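Local atomic coordinates of dual specificity protein phosphatase 15 (Homo sapiens, PDB entry 1YZ4), a protein that removes phosphate groups from phosphorylated tyrosine, serine and threonine residues of proteins and may act on MAPK13, ATF2, ERBB3, PDGFRB and SNX6. Residues A[18-23]-A[90-95]; A[35-40]-A[86-91]; A[58-63]-A[95-100]. The protein carries 1 engineered substitution. One frame throughout, in Å; residues are numbered along the deposited sequence.

In the fold
The three contacts converge on one continuous run, residues 86-100: strand 87-91, the phosphate-binding loop and the start of helix 97-110. Segments 18-23, 35-40 and 58-63 follow one another along the chain and reach it from different parts of the fold. Contact 2 joins neighbouring parallel strands inside the mixed five-stranded sheet. Contact 1, with its centre about 9 Å from that of contact 2, lies where the other neighbour, strand 15-18, gives way to a loop. Contact 3, about 11 Å from contact 1 and 14 Å from contact 2 between centres, sits beyond the sheet. Together they surround the catalytic loop of this phosphatase domain, where all three contacts touch the bound sulfate.

Contact 1 (A[18-23]-A[90-95]); sequences GNFIDA and HSFAGI. Engineered in segment 90-95: Ser91 (natural residue Cys). With BOG (octyl beta-D-glucopyranoside), chain C; SO4 (sulfate ion), chain D.
Phe20 and Phe92 lie face to face in an almost perfectly flat offset stack, and a detergent molecule carries the pile further. Their planes differ by only 7° and their centroids are 4.0 Å apart; the rings come closest at Phe20 CG and Phe92 CE1, 3.4 Å. The opposite face of Phe92 is taken by the sugar of octyl glucoside, while an octyl carbon meets its edge. Phe92 reaches its partner because its CG is swung anti to the backbone N (chi1 -154°): CB starts away from segment 18-23, but the ring comes back beside Phe20. A backbone bond runs beside the stack. Phe20 N donates a straight bond to Phe92 O (3.3 Å, 174°), and the same carbonyl oxygen touches the Phe20 ring in plane at its edge.

Further along, the methyl of Ala23 sits over the centre of the His90 imidazole, a CH-pi contact with CB 3.4 Å from the ring centroid. Ser91 N gives Gly18 O a weak bond. Asn19 forms an Asx motif, its OD1 taking the N-H of Asp22 at 2.8 Å, while Asp22 OD2 takes the N-H of Asn19 in return; this reciprocal pair ties together the turn that contains Phe20.

Segment 90-95 belongs to the phosphate-binding loop of the protein-tyrosine phosphatase signature. Ser91, engineered in place of the predicted nucleophilic cysteine, bonds the sulfate through OG, and Ala93 N donates to it at 2.8 Å. Gly94 turns the loop with positive phi. Gly18 and His90 form the parallel bridge between strands 15-18 and 87-91; from there one chain leads toward helix 26-31, whose Gln28 bonds Asp22, and the other into helix 97-110, whose Arg97 packs against Phe92.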
loop_
_atom_site.group_PDB
_atom_site.type_symbol
_atom_site.label_atom_id
_atom_site.label_comp_id
_atom_site.label_asym_id
_atom_site.label_seq_id
_atom_site.Cartn_x
_atom_site.Cartn_y
_atom_site.Cartn_z
ATOM N N GLY A 18 -3.977 -4.714 -4.235
ATOM C CA GLY A 18 -4.458 -5.340 -5.452
ATOM C C GLY A 18 -3.453 -5.398 -6.588
ATOM O O GLY A 18 -2.328 -4.919 -6.469
ATOM N N ASN A 19 -3.877 -5.999 -7.692
ATOM C CA ASN A 19 -3.055 -6.147 -8.881
ATOM C C ASN A 19 -3.648 -5.272 -9.985
ATOM O O ASN A 19 -4.678 -4.622 -9.778
ATOM C CB ASN A 19 -3.059 -7.603 -9.326
ATOM C CG ASN A 19 -4.465 -8.148 -9.483
ATOM O OD1 ASN A 19 -5.322 -7.523 -10.120
ATOM N ND2 ASN A 19 -4.714 -9.315 -8.899
ATOM N N PHE A 20 -3.016 -5.285 -11.156
ATOM C CA PHE A 20 -3.458 -4.478 -12.293
ATOM C C PHE A 20 -4.903 -4.742 -12.715
ATOM O O PHE A 20 -5.574 -3.859 -13.250
ATOM C CB PHE A 20 -2.514 -4.687 -13.480
ATOM C CG PHE A 20 -2.792 -5.932 -14.277
ATOM C CD1 PHE A 20 -3.468 -5.857 -15.493
ATOM C CD2 PHE A 20 -2.371 -7.176 -13.822
ATOM C CE1 PHE A 20 -3.716 -7.002 -16.242
ATOM C CE2 PHE A 20 -2.615 -8.327 -14.564
ATOM C CZ PHE A 20 -3.286 -8.241 -15.775
ATOM N N ILE A 21 -5.387 -5.954 -12.478
ATOM C CA ILE A 21 -6.760 -6.292 -12.826
ATOM C C ILE A 21 -7.751 -5.658 -11.849
ATOM O O ILE A 21 -8.776 -5.119 -12.266
ATOM C CB ILE A 21 -6.951 -7.825 -12.870
ATOM C CG1 ILE A 21 -6.383 -8.358 -14.187
ATOM C CG2 ILE A 21 -8.424 -8.191 -12.722
ATOM C CD1 ILE A 21 -6.387 -9.857 -14.295
ATOM N N ASP A 22 -7.449 -5.713 -10.555
ATOM C CA ASP A 22 -8.333 -5.112 -9.556
ATOM C C ASP A 22 -8.414 -3.593 -9.760
ATOM O O ASP A 22 -9.466 -2.977 -9.574
ATOM C CB ASP A 22 -7.827 -5.396 -8.138
ATOM C CG ASP A 22 -7.642 -6.877 -7.862
ATOM O OD1 ASP A 22 -8.567 -7.658 -8.158
ATOM O OD2 ASP A 22 -6.574 -7.256 -7.336
ATOM N N ALA A 23 -7.289 -3.002 -10.148
ATOM C CA ALA A 23 -7.195 -1.564 -10.376
ATOM C C ALA A 23 -8.140 -1.045 -11.463
ATOM O O ALA A 23 -8.445 0.148 -11.495
ATOM C CB ALA A 23 -5.757 -1.200 -10.726
ATOM N N HIS A 90 -1.784 -0.704 -5.586
ATOM C CA HIS A 90 -1.579 -1.848 -6.464
ATOM C C HIS A 90 -0.303 -1.818 -7.299
ATOM O O HIS A 90 0.277 -0.759 -7.563
ATOM C CB HIS A 90 -2.778 -1.990 -7.403
ATOM C CG HIS A 90 -2.827 -0.946 -8.472
ATOM N ND1 HIS A 90 -2.096 -1.040 -9.637
ATOM C CD2 HIS A 90 -3.501 0.226 -8.544
ATOM C CE1 HIS A 90 -2.320 0.028 -10.383
ATOM N NE2 HIS A 90 -3.169 0.811 -9.743
ATOM N N SER A 91 0.120 -3.014 -7.698
ATOM C CA SER A 91 1.284 -3.229 -8.551
ATOM C C SER A 91 0.839 -4.380 -9.449
ATOM O O SER A 91 -0.072 -5.131 -9.082
ATOM C CB SER A 91 2.531 -3.583 -7.729
ATOM O OG SER A 91 2.202 -4.304 -6.556
ATOM N N PHE A 92 1.469 -4.521 -10.612
ATOM C CA PHE A 92 1.057 -5.535 -11.584
ATOM C C PHE A 92 0.638 -6.923 -11.108
ATOM O O PHE A 92 -0.497 -7.339 -11.350
ATOM C CB PHE A 92 2.110 -5.707 -12.684
ATOM C CG PHE A 92 1.531 -6.205 -13.983
ATOM C CD1 PHE A 92 0.790 -5.352 -14.800
ATOM C CD2 PHE A 92 1.677 -7.532 -14.366
ATOM C CE1 PHE A 92 0.200 -5.815 -15.982
ATOM C CE2 PHE A 92 1.089 -8.003 -15.544
ATOM C CZ PHE A 92 0.349 -7.141 -16.351
ATOM N N ALA A 93 1.545 -7.645 -10.457
ATOM C CA ALA A 93 1.255 -8.997 -9.991
ATOM C C ALA A 93 0.532 -9.037 -8.653
ATOM O O ALA A 93 -0.016 -10.071 -8.265
ATOM C CB ALA A 93 2.551 -9.809 -9.901
ATOM N N GLY A 94 0.527 -7.912 -7.951
ATOM C CA GLY A 94 -0.120 -7.874 -6.655
ATOM C C GLY A 94 0.684 -8.696 -5.668
ATOM O O GLY A 94 0.129 -9.262 -4.728
ATOM N N ILE A 95 2.001 -8.756 -5.872
ATOM C CA ILE A 95 2.862 -9.538 -4.993
ATOM C C ILE A 95 3.828 -8.780 -4.088
ATOM O O ILE A 95 3.710 -8.856 -2.859
ATOM C CB ILE A 95 3.712 -10.569 -5.787
ATOM C CG1 ILE A 95 2.799 -11.527 -6.561
ATOM C CG2 ILE A 95 4.620 -11.346 -4.817
ATOM C CD1 ILE A 95 3.544 -12.587 -7.367
HETATM C C1 BOG C . 4.829 -7.183 -16.839
HETATM O O1 BOG C . 5.086 -8.163 -17.852
HETATM C C2 BOG C . 5.633 -7.547 -15.558
HETATM O O2 BOG C . 5.235 -8.818 -15.079
HETATM C C3 BOG C . 5.375 -6.489 -14.480
HETATM O O3 BOG C . 6.115 -6.795 -13.316
HETATM C C4 BOG C . 5.815 -5.136 -15.026
HETATM O O4 BOG C . 5.584 -4.142 -14.046
HETATM C C5 BOG C . 5.014 -4.805 -16.316
HETATM O O5 BOG C . 5.239 -5.857 -17.291
HETATM C C6 BOG C . 5.472 -3.469 -16.900
HETATM O O6 BOG C . 4.837 -3.221 -18.144
HETATM C "C1'" BOG C . 4.137 -8.200 -18.928
HETATM C "C2'" BOG C . 3.841 -9.666 -19.160
HETATM C "C3'" BOG C . 2.833 -10.135 -18.131
HETATM C "C4'" BOG C . 2.486 -11.608 -18.255
HETATM C "C5'" BOG C . 1.459 -12.032 -17.199
HETATM C "C6'" BOG C . 1.810 -11.562 -15.793
HETATM C "C7'" BOG C . 0.759 -11.998 -14.806
HETATM C "C8'" BOG C . 1.107 -11.524 -13.421
HETATM S S SO4 D . 4.190 -6.678 -8.117
HETATM O O1 SO4 D . 4.046 -6.636 -9.566
HETATM O O2 SO4 D . 5.079 -5.607 -7.680
HETATM O O3 SO4 D . 2.898 -6.522 -7.485
HETATM O O4 SO4 D . 4.742 -7.953 -7.683
#

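Contact 2 (A[35-40]-A[86-91]); sequences THIISI and NCLVHS. Engineered in segment 86-91: Ser91 (natural residue Cys). With SO4 (sulfate ion), chain D.
Strands 36-40 and 87-91 run side by side in the same direction, 14° apart, paired from His36 with Cys87 to Ser39 with His90 by bonds such as Leu88 N to His36 O at 2.8 Å and His90 N to Ile38 O at 3.1 Å. At the entry, Asn86 O is gripped twice, by Thr35 N in its carbonyl plane on a lone pair and by His36 N, tilted from that plane. Thr35 OG1 answers by accepting from Asn86 N (3.0 Å), and it also lies in the plane of the His36 ring, 2.7 Å from ND1.

These are inner strands, 87-91 the middle one, of the five-stranded phosphatase-domain sheet, and strand 87-91 leads straight into the phosphate-binding loop, where the engineered Ser91 meets the sulfate. On the face carrying Ile38 and Val89, the two side chains lie side by side (Ile38 CB to Val89 CG1 4.0 Å); Ile40 CD1 meets the same Val89 methyl, CG1, as the two side chains cross at a slant. Ile38 also packs on Phe76 and Ile77 of helix 70-82, and Ile40 on helix 97-110.

On the other face, His90 has its CG between the backbone N and the carbonyl carbon (chi1 73°), which brings the imidazole toward strand 36-40. Ile37 CG2 meets its edge at CD2 (3.4 Å), Ser39 CA lies over a face, and NE2 gives Ser39 OG a weak, bent bond of 2.9 Å.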
loop_
_atom_site.group_PDB
_atom_site.type_symbol
_atom_site.label_atom_id
_atom_site.label_comp_id
_atom_site.label_asym_id
_atom_site.label_seq_id
_atom_site.Cartn_x
_atom_site.Cartn_y
_atom_site.Cartn_z
ATOM N N THR A 35 -11.722 5.585 -3.380
ATOM C CA THR A 35 -11.640 6.984 -3.804
ATOM C C THR A 35 -10.212 7.405 -4.117
ATOM O O THR A 35 -9.980 8.454 -4.715
ATOM C CB THR A 35 -12.175 7.939 -2.720
ATOM O OG1 THR A 35 -11.420 7.761 -1.513
ATOM C CG2 THR A 35 -13.657 7.680 -2.458
ATOM N N HIS A 36 -9.255 6.587 -3.695
ATOM C CA HIS A 36 -7.847 6.882 -3.921
ATOM C C HIS A 36 -7.079 5.638 -4.318
ATOM O O HIS A 36 -7.367 4.537 -3.855
ATOM C CB HIS A 36 -7.224 7.486 -2.663
ATOM C CG HIS A 36 -7.786 8.821 -2.297
ATOM N ND1 HIS A 36 -9.064 8.982 -1.804
ATOM C CD2 HIS A 36 -7.256 10.065 -2.386
ATOM C CE1 HIS A 36 -9.297 10.266 -1.607
ATOM N NE2 HIS A 36 -8.216 10.946 -1.953
ATOM N N ILE A 37 -6.083 5.828 -5.167
ATOM C CA ILE A 37 -5.276 4.725 -5.642
ATOM C C ILE A 37 -3.837 5.158 -5.799
ATOM O O ILE A 37 -3.545 6.281 -6.213
ATOM C CB ILE A 37 -5.748 4.223 -7.033
ATOM C CG1 ILE A 37 -7.167 3.648 -6.950
ATOM C CG2 ILE A 37 -4.756 3.182 -7.578
ATOM C CD1 ILE A 37 -7.734 3.210 -8.329
ATOM N N ILE A 38 -2.935 4.258 -5.446
ATOM C CA ILE A 38 -1.523 4.511 -5.608
ATOM C C ILE A 38 -1.126 3.473 -6.638
ATOM O O ILE A 38 -1.278 2.275 -6.402
ATOM C CB ILE A 38 -0.729 4.261 -4.316
ATOM C CG1 ILE A 38 -1.125 5.282 -3.245
ATOM C CG2 ILE A 38 0.775 4.328 -4.610
ATOM C CD1 ILE A 38 -0.270 5.191 -1.988
ATOM N N SER A 39 -0.668 3.929 -7.796
ATOM C CA SER A 39 -0.244 3.012 -8.836
ATOM C C SER A 39 1.278 2.940 -8.855
ATOM O O SER A 39 1.961 3.948 -9.072
ATOM C CB SER A 39 -0.755 3.473 -10.200
ATOM O OG SER A 39 -2.168 3.474 -10.226
ATOM N N ILE A 40 1.800 1.747 -8.606
ATOM C CA ILE A 40 3.232 1.514 -8.621
ATOM C C ILE A 40 3.477 0.700 -9.882
ATOM O O ILE A 40 3.449 -0.532 -9.860
ATOM C CB ILE A 40 3.681 0.709 -7.388
ATOM C CG1 ILE A 40 3.083 1.321 -6.120
ATOM C CG2 ILE A 40 5.190 0.745 -7.272
ATOM C CD1 ILE A 40 3.283 0.470 -4.886
ATOM N N ASN A 86 -11.158 5.781 0.671
ATOM C CA ASN A 86 -10.687 4.403 0.625
ATOM C C ASN A 86 -9.550 4.320 -0.379
ATOM O O ASN A 86 -9.705 4.705 -1.543
ATOM C CB ASN A 86 -11.807 3.446 0.220
ATOM C CG ASN A 86 -12.877 3.329 1.276
ATOM O OD1 ASN A 86 -13.775 4.164 1.358
ATOM N ND2 ASN A 86 -12.782 2.295 2.101
ATOM N N CYS A 87 -8.408 3.813 0.068
ATOM C CA CYS A 87 -7.257 3.729 -0.812
ATOM C C CYS A 87 -6.850 2.332 -1.235
ATOM O O CYS A 87 -6.707 1.430 -0.406
ATOM C CB CYS A 87 -6.048 4.426 -0.176
ATOM S SG CYS A 87 -4.585 4.481 -1.257
ATOM N N LEU A 88 -6.670 2.169 -2.541
ATOM C CA LEU A 88 -6.224 0.901 -3.103
ATOM C C LEU A 88 -4.793 1.073 -3.598
ATOM O O LEU A 88 -4.528 1.907 -4.459
ATOM C CB LEU A 88 -7.099 0.472 -4.290
ATOM C CG LEU A 88 -6.395 -0.458 -5.300
ATOM C CD1 LEU A 88 -6.150 -1.825 -4.670
ATOM C CD2 LEU A 88 -7.238 -0.612 -6.556
ATOM N N VAL A 89 -3.868 0.303 -3.043
ATOM C CA VAL A 89 -2.489 0.372 -3.510
ATOM C C VAL A 89 -2.287 -0.880 -4.368
ATOM O O VAL A 89 -2.593 -1.994 -3.931
ATOM C CB VAL A 89 -1.475 0.364 -2.339
ATOM C CG1 VAL A 89 -0.065 0.580 -2.880
ATOM C CG2 VAL A 89 -1.833 1.449 -1.322
ATOM N N HIS A 90 -1.784 -0.704 -5.586
ATOM C CA HIS A 90 -1.579 -1.848 -6.464
ATOM C C HIS A 90 -0.303 -1.818 -7.299
ATOM O O HIS A 90 0.277 -0.759 -7.563
ATOM C CB HIS A 90 -2.778 -1.990 -7.403
ATOM C CG HIS A 90 -2.827 -0.946 -8.472
ATOM N ND1 HIS A 90 -2.096 -1.040 -9.637
ATOM C CD2 HIS A 90 -3.501 0.226 -8.544
ATOM C CE1 HIS A 90 -2.320 0.028 -10.383
ATOM N NE2 HIS A 90 -3.169 0.811 -9.743
ATOM N N SER A 91 0.120 -3.014 -7.698
ATOM C CA SER A 91 1.284 -3.229 -8.551
ATOM C C SER A 91 0.839 -4.380 -9.449
ATOM O O SER A 91 -0.072 -5.131 -9.082
ATOM C CB SER A 91 2.531 -3.583 -7.729
ATOM O OG SER A 91 2.202 -4.304 -6.556
HETATM S S SO4 D . 4.190 -6.678 -8.117
HETATM O O1 SO4 D . 4.046 -6.636 -9.566
HETATM O O2 SO4 D . 5.079 -5.607 -7.680
HETATM O O3 SO4 D . 2.898 -6.522 -7.485
HETATM O O4 SO4 D . 4.742 -7.953 -7.683
#

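Contact 3 (A[58-63]-A[95-100]); sequences VADTPE and ISRSTT. With BOG (octyl beta-D-glucopyranoside), chain C; SO4 (sulfate ion), chain D.
Arg97 of the phosphate-binding loop, the arginine that closes the CX5R signature of protein-tyrosine phosphatases, has the largest share of this contact with loop 58-63. Its chain is bent at chi3 (-59°), which turns the guanidinium back between that loop and the sulfate. NH1 donates to Val58 O at 2.8 Å, in the carbonyl plane and on a lone pair. Asp60 CB lies over one guanidinium face, toward its rim, 3.7 Å from NE. The sulfate is gripped by NE, 2.7 Å from its O2, and by NH2, 2.9 Å from its O1, so three anchors fix the rotation of the group. NH2 also bonds O4 of the octyl glucoside. Backbone N-H groups complete the anion site: Arg97 N reaches sulfate O2, and Ser96 N points almost straight at sulfate O4 (3.0 Å, 174°). The sulfate thus probably mimics a substrate phosphate.

The carboxylate of Asp60 turns toward Ser96, with CG anti to the backbone N (chi1 -175°). Its OD1 is bonded by Asn131 ND2, and Phe134 of helix 132-143 packs against both Asp60 and Arg97. In related phosphatases the loop at this place supplies the general acid.

In contrast to this close packing of Arg97 with Val58 and Asp60, the far end of the loop is loose: Thr61 turns its CB away, and Pro62 and Glu63 run out to solvent without touching segment 95-100. Within segment 95-100 itself, Ser96 O takes both the N-H of Thr100 at 3.0 Å and its OG1 at 2.5 Å, the two donors arriving from opposite faces of the carbonyl plane.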
loop_
_atom_site.group_PDB
_atom_site.type_symbol
_atom_site.label_atom_id
_atom_site.label_comp_id
_atom_site.label_asym_id
_atom_site.label_seq_id
_atom_site.Cartn_x
_atom_site.Cartn_y
_atom_site.Cartn_z
ATOM N N VAL A 58 7.959 2.629 -10.386
ATOM C CA VAL A 58 9.011 1.764 -9.874
ATOM C C VAL A 58 8.836 0.321 -10.329
ATOM O O VAL A 58 7.728 -0.214 -10.326
ATOM C CB VAL A 58 9.033 1.818 -8.329
ATOM C CG1 VAL A 58 9.880 0.700 -7.767
ATOM C CG2 VAL A 58 9.566 3.162 -7.873
ATOM N N ALA A 59 9.944 -0.301 -10.714
ATOM C CA ALA A 59 9.933 -1.685 -11.163
ATOM C C ALA A 59 10.123 -2.625 -9.970
ATOM O O ALA A 59 10.568 -2.201 -8.902
ATOM C CB ALA A 59 11.050 -1.905 -12.192
ATOM N N ASP A 60 9.781 -3.898 -10.141
ATOM C CA ASP A 60 9.954 -4.851 -9.057
ATOM C C ASP A 60 11.307 -5.556 -9.104
ATOM O O ASP A 60 11.419 -6.660 -9.639
ATOM C CB ASP A 60 8.838 -5.903 -9.060
ATOM C CG ASP A 60 8.933 -6.840 -7.867
ATOM O OD1 ASP A 60 9.428 -6.363 -6.822
ATOM O OD2 ASP A 60 8.519 -8.024 -7.958
ATOM N N THR A 61 12.335 -4.899 -8.567
ATOM C CA THR A 61 13.679 -5.471 -8.500
ATOM C C THR A 61 14.229 -5.069 -7.142
ATOM O O THR A 61 13.987 -3.958 -6.667
ATOM C CB THR A 61 14.618 -4.942 -9.610
ATOM O OG1 THR A 61 15.316 -3.783 -9.145
ATOM C CG2 THR A 61 13.825 -4.583 -10.854
ATOM N N PRO A 62 14.973 -5.971 -6.490
ATOM C CA PRO A 62 15.535 -5.675 -5.170
ATOM C C PRO A 62 16.483 -4.486 -5.065
ATOM O O PRO A 62 16.784 -4.034 -3.961
ATOM C CB PRO A 62 16.188 -7.003 -4.763
ATOM C CG PRO A 62 16.511 -7.656 -6.075
ATOM C CD PRO A 62 15.303 -7.343 -6.916
ATOM N N GLU A 63 16.939 -3.966 -6.199
ATOM C CA GLU A 63 17.856 -2.828 -6.179
ATOM C C GLU A 63 17.147 -1.472 -6.204
ATOM O O GLU A 63 17.737 -0.436 -5.885
ATOM C CB GLU A 63 18.826 -2.927 -7.356
ATOM C CG GLU A 63 19.761 -4.116 -7.260
ATOM C CD GLU A 63 20.824 -4.106 -8.339
ATOM O OE1 GLU A 63 21.536 -3.084 -8.462
ATOM O OE2 GLU A 63 20.950 -5.120 -9.060
ATOM N N ILE A 95 2.001 -8.756 -5.872
ATOM C CA ILE A 95 2.862 -9.538 -4.993
ATOM C C ILE A 95 3.828 -8.780 -4.088
ATOM O O ILE A 95 3.710 -8.856 -2.859
ATOM C CB ILE A 95 3.712 -10.569 -5.787
ATOM C CG1 ILE A 95 2.799 -11.527 -6.561
ATOM C CG2 ILE A 95 4.620 -11.346 -4.817
ATOM C CD1 ILE A 95 3.544 -12.587 -7.367
ATOM N N SER A 96 4.784 -8.059 -4.674
ATOM C CA SER A 96 5.778 -7.389 -3.844
ATOM C C SER A 96 5.777 -5.869 -3.697
ATOM O O SER A 96 5.903 -5.383 -2.577
ATOM C CB SER A 96 7.179 -7.850 -4.255
ATOM O OG SER A 96 7.599 -7.210 -5.433
ATOM N N ARG A 97 5.644 -5.123 -4.797
ATOM C CA ARG A 97 5.655 -3.654 -4.739
ATOM C C ARG A 97 4.549 -2.993 -3.901
ATOM O O ARG A 97 4.835 -2.176 -3.020
ATOM C CB ARG A 97 5.632 -3.064 -6.154
ATOM C CG ARG A 97 6.980 -3.107 -6.866
ATOM C CD ARG A 97 6.874 -2.688 -8.326
ATOM N NE ARG A 97 5.961 -3.529 -9.096
ATOM C CZ ARG A 97 5.851 -3.496 -10.425
ATOM N NH1 ARG A 97 6.598 -2.666 -11.139
ATOM N NH2 ARG A 97 4.998 -4.293 -11.049
ATOM N N SER A 98 3.294 -3.325 -4.179
ATOM C CA SER A 98 2.186 -2.740 -3.430
ATOM C C SER A 98 2.247 -3.199 -1.975
ATOM O O SER A 98 1.916 -2.454 -1.047
ATOM C CB SER A 98 0.847 -3.162 -4.049
ATOM O OG SER A 98 0.696 -4.576 -4.046
ATOM N N THR A 99 2.682 -4.437 -1.791
ATOM C CA THR A 99 2.791 -5.036 -0.467
ATOM C C THR A 99 3.788 -4.278 0.399
ATOM O O THR A 99 3.549 -4.039 1.582
ATOM C CB THR A 99 3.226 -6.508 -0.587
ATOM O OG1 THR A 99 2.325 -7.190 -1.471
ATOM C CG2 THR A 99 3.206 -7.187 0.762
ATOM N N THR A 100 4.906 -3.897 -0.204
ATOM C CA THR A 100 5.961 -3.170 0.492
ATOM C C THR A 100 5.462 -1.810 0.999
ATOM O O THR A 100 5.715 -1.426 2.148
ATOM C CB THR A 100 7.162 -2.949 -0.461
ATOM O OG1 THR A 100 7.525 -4.201 -1.058
ATOM C CG2 THR A 100 8.358 -2.380 0.292
HETATM C C1 BOG C . 4.829 -7.183 -16.839
HETATM O O1 BOG C . 5.086 -8.163 -17.852
HETATM C C2 BOG C . 5.633 -7.547 -15.558
HETATM O O2 BOG C . 5.235 -8.818 -15.079
HETATM C C3 BOG C . 5.375 -6.489 -14.480
HETATM O O3 BOG C . 6.115 -6.795 -13.316
HETATM C C4 BOG C . 5.815 -5.136 -15.026
HETATM O O4 BOG C . 5.584 -4.142 -14.046
HETATM C C5 BOG C . 5.014 -4.805 -16.316
HETATM O O5 BOG C . 5.239 -5.857 -17.291
HETATM C C6 BOG C . 5.472 -3.469 -16.900
HETATM O O6 BOG C . 4.837 -3.221 -18.144
HETATM C "C1'" BOG C . 4.137 -8.200 -18.928
HETATM C "C2'" BOG C . 3.841 -9.666 -19.160
HETATM C "C3'" BOG C . 2.833 -10.135 -18.131
HETATM C "C4'" BOG C . 2.486 -11.608 -18.255
HETATM C "C5'" BOG C . 1.459 -12.032 -17.199
HETATM C "C6'" BOG C . 1.810 -11.562 -15.793
HETATM C "C7'" BOG C . 0.759 -11.998 -14.806
HETATM C "C8'" BOG C . 1.107 -11.524 -13.421
HETATM S S SO4 D . 4.190 -6.678 -8.117
HETATM O O1 SO4 D . 4.046 -6.636 -9.566
HETATM O O2 SO4 D . 5.079 -5.607 -7.680
HETATM O O3 SO4 D . 2.898 -6.522 -7.485
HETATM O O4 SO4 D . 4.742 -7.953 -7.683
#